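Local coordinates for protein N-acetyl-beta-D glucosaminidase (Rhizomucor miehei CAU432, PDB 4ZM6) that probably cleaves beta-linked N-acetylhexosamines as a family 3 glycoside hydrolase and binds acetyl-CoA in a GCN5-related glucosamine N-acetyltransferase region, at residues I392-A397 against L426-Y431; D437-I442 against V465-K470. One frame throughout, in Å; residues are numbered along the deposited sequence.

How the interactions relate
Both interactions belong to one alpha/beta domain, far from the acetyl-CoA pocket, with centres about 12 Å apart. Interaction 1 builds the border of the sheet, where strand 392-397 is buried and its neighbour 426-431 is the outermost strand of the chain's sheet. Interaction 2 lies in the helical layer on the Leu393 and Ile429 face and joins helices 439-444 and 459-471. Backbone hydrogen bonds dominate the first contact; the second has a small apolar floor and a more exposed polar edge. Helix 439-444 links them: Lys441 NZ forms a salt bridge with Glu427 OE1 (2.8 Å), and Leu438 packs on Ile429.

Interaction 1: residues I392-A397 against L426-Y431; sequences ILFLAA and LEYIIY
The rings of Phe394 and Tyr428 point the same way off their strands with planes 17° apart, but are so offset that contact falls on the two CD2 corners, 3.4 Å between Phe394 CD2 and Tyr428 CD2; the centroids are 5.4 Å apart. The CB of Ala396 meets the edge of the Tyr428 ring, while Leu426 CD1 reaches across to Ile392 CG2. On the opposite face of the sheet, the Leu393 CD1 methyl rests against the extended Glu427 side chain, touching CB, CG and OE2, and meets Ile429 CD1 at 4.0 Å; Leu395 CD2 lies against Ile429 CB. Tyr431 behaves differently: with CG between the backbone N and the carbonyl carbon (chi1 68°), its ring swings back over strand 392-397. Ala397 CA sits over one ring face, 3.9 Å from the ring centroid, in a CH-pi contact, and Leu395 CB touches Tyr431 CD1.

Five backbone bonds set this parallel register, and the donor alternates between the strands. Glu427 N binds Ile392 O at 3.0 Å and Phe394 N binds Glu427 O at 2.8 Å; the last, Tyr431 N to Ala396 O, is more bent (136° at the hydrogen). Farther out, Phe415 and His416 of helix 413-422 stack on Phe394 and Tyr428, and Lys441 pairs with Glu427. Two adjacent parallel strands joined through that helix make a beta-alpha-beta crossover at the border of the mixed sheet, in the alpha/beta sandwich domain that commonly follows the family 3 TIM barrel.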
# COMPACT_ATOMS: atom_id res chain seq x y z
N ILE A 392 32.68 31.60 26.21
CA ILE A 392 32.23 30.42 25.49
C ILE A 392 33.42 29.68 24.89
O ILE A 392 34.22 30.27 24.14
CB ILE A 392 31.25 30.79 24.35
CG1 ILE A 392 29.96 31.39 24.93
CG2 ILE A 392 30.92 29.56 23.50
CD1 ILE A 392 28.89 31.72 23.91
N LEU A 393 33.54 28.39 25.19
CA LEU A 393 34.57 27.54 24.59
C LEU A 393 33.98 26.68 23.48
O LEU A 393 33.14 25.81 23.75
CB LEU A 393 35.21 26.65 25.65
CG LEU A 393 36.35 25.74 25.17
CD1 LEU A 393 37.40 26.52 24.39
CD2 LEU A 393 36.98 25.04 26.36
N PHE A 394 34.42 26.91 22.25
CA PHE A 394 33.96 26.12 21.12
C PHE A 394 35.06 25.15 20.70
O PHE A 394 36.10 25.57 20.18
CB PHE A 394 33.54 27.02 19.95
CG PHE A 394 33.15 26.27 18.70
CD1 PHE A 394 32.30 25.17 18.75
CD2 PHE A 394 33.63 26.67 17.46
CE1 PHE A 394 31.94 24.49 17.60
CE2 PHE A 394 33.26 26.00 16.30
CZ PHE A 394 32.42 24.90 16.38
N LEU A 395 34.82 23.86 20.93
CA LEU A 395 35.75 22.80 20.54
C LEU A 395 35.19 22.07 19.33
O LEU A 395 34.08 21.55 19.37
CB LEU A 395 35.92 21.81 21.70
CG LEU A 395 36.35 22.42 23.03
CD1 LEU A 395 36.51 21.33 24.09
CD2 LEU A 395 37.65 23.20 22.87
N ALA A 396 35.96 22.05 18.24
CA ALA A 396 35.57 21.39 17.00
C ALA A 396 36.53 20.26 16.66
O ALA A 396 37.73 20.41 16.83
CB ALA A 396 35.53 22.39 15.86
N ALA A 397 36.01 19.14 16.19
CA ALA A 397 36.84 17.99 15.80
C ALA A 397 37.57 18.24 14.48
O ALA A 397 37.08 18.98 13.62
CB ALA A 397 35.98 16.74 15.68
N LEU A 426 34.85 34.44 22.72
CA LEU A 426 34.77 33.09 22.18
C LEU A 426 36.16 32.53 21.90
O LEU A 426 37.01 33.22 21.33
CB LEU A 426 33.96 33.14 20.88
CG LEU A 426 33.65 31.83 20.15
CD1 LEU A 426 32.64 31.01 20.93
CD2 LEU A 426 33.14 32.13 18.75
N GLU A 427 36.38 31.27 22.28
CA GLU A 427 37.61 30.55 21.94
C GLU A 427 37.31 29.35 21.04
O GLU A 427 36.51 28.48 21.38
CB GLU A 427 38.32 30.08 23.21
CG GLU A 427 39.68 29.44 22.95
CD GLU A 427 40.50 29.28 24.21
OE1 GLU A 427 41.74 29.16 24.10
OE2 GLU A 427 39.90 29.27 25.31
N TYR A 428 38.03 29.27 19.94
CA TYR A 428 37.78 28.24 18.99
C TYR A 428 39.01 27.40 18.87
O TYR A 428 40.06 27.87 18.51
CB TYR A 428 37.40 28.91 17.69
CG TYR A 428 37.38 28.09 16.45
CD1 TYR A 428 37.81 28.63 15.29
CD2 TYR A 428 36.89 26.82 16.43
CE1 TYR A 428 37.78 27.94 14.13
CE2 TYR A 428 36.86 26.11 15.26
CZ TYR A 428 37.32 26.70 14.12
OH TYR A 428 37.33 26.07 12.93
N ILE A 429 38.87 26.15 19.22
CA ILE A 429 39.95 25.17 19.19
C ILE A 429 39.51 23.97 18.38
O ILE A 429 38.43 23.43 18.61
CB ILE A 429 40.32 24.67 20.60
CG1 ILE A 429 40.92 25.81 21.43
CG2 ILE A 429 41.28 23.49 20.53
CD1 ILE A 429 40.97 25.52 22.91
N ILE A 430 40.36 23.54 17.46
CA ILE A 430 40.13 22.30 16.71
C ILE A 430 40.92 21.17 17.39
O ILE A 430 42.14 21.09 17.27
CB ILE A 430 40.52 22.48 15.24
CG1 ILE A 430 39.72 23.65 14.64
CG2 ILE A 430 40.28 21.19 14.46
CD1 ILE A 430 40.14 24.05 13.25
N TYR A 431 40.20 20.32 18.13
CA TYR A 431 40.81 19.23 18.89
C TYR A 431 40.99 17.98 18.04
O TYR A 431 40.19 17.71 17.15
CB TYR A 431 39.98 18.91 20.15
CG TYR A 431 38.62 18.29 19.89
CD1 TYR A 431 37.49 19.09 19.69
CD2 TYR A 431 38.45 16.91 19.84
CE1 TYR A 431 36.25 18.54 19.45
CE2 TYR A 431 37.21 16.35 19.60
CZ TYR A 431 36.11 17.17 19.40
OH TYR A 431 34.87 16.62 19.16

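Interaction 2: residues D437-I442 against V465-K470; sequences DLSQKI and VQQAQK
Asp437 turns its carboxylate to the amide end of Gln467, the two planes only 4° apart. Gln467 gets there by a stretched chain, its CG anti to the backbone N (chi1 -175°), and Gln467 OE1 lies 2.8 Å from Asp437 OD1. Leu438 then takes the N-cap position of helix 439-444, and Leu438 O accepts Ile442 N at 3.2 Å. This short helix belongs to the crossover from edge strand 426-431 to strand 447-452, and helix 459-471 follows in the next connection of the same alpha/beta sheet; both helices pack on the same face of the sheet. Ser439 donates its OG to Asp437 OD2 (2.7 Å), approaching on the syn side and 25° out of the carboxylate plane. The same OG is 3.0 Å from Gln467 OE1, placing carboxylate, hydroxyl and amide in one polar cluster near the surface. One turn on, Ile442 points its side chain toward helix 459-471. Its CG2 branch meets Ala468 CA at 4.0 Å and Ala468 CB at 4.2 Å, above Val448 and Ile450 of strand 447-452, with Met464 and Leu471 also packing on Ile442.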
# COMPACT_ATOMS: atom_id res chain seq x y z
N ASP A 437 45.73 18.08 27.05
CA ASP A 437 44.56 18.06 27.94
C ASP A 437 43.95 19.46 28.15
O ASP A 437 44.64 20.39 28.58
CB ASP A 437 44.94 17.44 29.28
CG ASP A 437 43.74 17.19 30.16
OD1 ASP A 437 42.81 16.47 29.71
OD2 ASP A 437 43.71 17.70 31.30
N LEU A 438 42.65 19.58 27.88
CA LEU A 438 41.95 20.86 27.91
C LEU A 438 41.03 21.02 29.12
O LEU A 438 40.26 21.97 29.19
CB LEU A 438 41.13 21.01 26.62
CG LEU A 438 41.99 21.25 25.38
CD1 LEU A 438 41.38 20.61 24.15
CD2 LEU A 438 42.23 22.73 25.18
N SER A 439 41.13 20.09 30.07
CA SER A 439 40.28 20.12 31.26
C SER A 439 40.08 21.53 31.80
O SER A 439 38.95 21.98 31.91
CB SER A 439 40.88 19.24 32.37
OG SER A 439 41.09 17.92 31.91
N GLN A 440 41.18 22.21 32.10
CA GLN A 440 41.14 23.52 32.77
C GLN A 440 40.31 24.57 32.03
O GLN A 440 39.63 25.38 32.65
CB GLN A 440 42.57 24.04 32.99
CG GLN A 440 42.64 25.35 33.77
CD GLN A 440 44.02 25.67 34.33
OE1 GLN A 440 44.22 26.71 34.95
NE2 GLN A 440 44.98 24.76 34.13
N LYS A 441 40.34 24.54 30.70
CA LYS A 441 39.57 25.47 29.88
C LYS A 441 38.08 25.15 29.99
O LYS A 441 37.24 26.05 30.06
CB LYS A 441 40.01 25.44 28.41
CG LYS A 441 41.52 25.27 28.21
CD LYS A 441 42.00 25.84 26.89
CE LYS A 441 42.44 27.29 27.02
NZ LYS A 441 43.29 27.71 25.87
N ILE A 442 37.77 23.86 30.02
CA ILE A 442 36.39 23.38 30.08
C ILE A 442 35.70 23.75 31.40
O ILE A 442 34.53 24.13 31.39
CB ILE A 442 36.34 21.85 29.88
CG1 ILE A 442 36.85 21.49 28.48
CG2 ILE A 442 34.92 21.32 30.06
CD1 ILE A 442 37.37 20.07 28.36
N VAL A 465 34.08 14.43 24.40
CA VAL A 465 32.72 14.72 24.84
C VAL A 465 32.44 14.15 26.23
O VAL A 465 31.81 14.81 27.05
CB VAL A 465 31.68 14.21 23.81
CG1 VAL A 465 30.26 14.31 24.36
CG2 VAL A 465 31.78 14.98 22.50
N GLN A 466 32.91 12.93 26.48
CA GLN A 466 32.77 12.29 27.79
C GLN A 466 33.54 13.04 28.86
O GLN A 466 33.08 13.15 30.00
CB GLN A 466 33.29 10.85 27.75
CG GLN A 466 32.35 9.86 27.10
CD GLN A 466 32.98 8.50 26.88
OE1 GLN A 466 34.20 8.38 26.70
NE2 GLN A 466 32.16 7.46 26.88
N GLN A 467 34.72 13.53 28.50
CA GLN A 467 35.54 14.34 29.39
C GLN A 467 34.78 15.61 29.76
O GLN A 467 34.56 15.89 30.94
CB GLN A 467 36.89 14.68 28.74
CG GLN A 467 37.88 15.41 29.65
CD GLN A 467 39.14 15.87 28.93
OE1 GLN A 467 39.98 16.56 29.52
NE2 GLN A 467 39.30 15.48 27.67
N ALA A 468 34.38 16.36 28.74
CA ALA A 468 33.69 17.64 28.93
C ALA A 468 32.38 17.49 29.69
O ALA A 468 32.00 18.38 30.45
CB ALA A 468 33.45 18.31 27.59
N GLN A 469 31.69 16.38 29.48
CA GLN A 469 30.47 16.06 30.22
C GLN A 469 30.71 16.08 31.74
O GLN A 469 29.86 16.54 32.50
CB GLN A 469 29.91 14.70 29.76
CG GLN A 469 28.96 13.98 30.72
CD GLN A 469 27.62 14.67 30.92
OE1 GLN A 469 26.80 14.21 31.71
NE2 GLN A 469 27.38 15.76 30.20
N LYS A 470 31.87 15.58 32.17
CA LYS A 470 32.21 15.54 33.59
C LYS A 470 32.55 16.92 34.15
O LYS A 470 32.29 17.18 35.32
CB LYS A 470 33.40 14.60 33.84
CG LYS A 470 33.07 13.13 33.68
CD LYS A 470 34.30 12.26 33.88
CE LYS A 470 33.94 10.84 34.28
NZ LYS A 470 33.10 10.14 33.27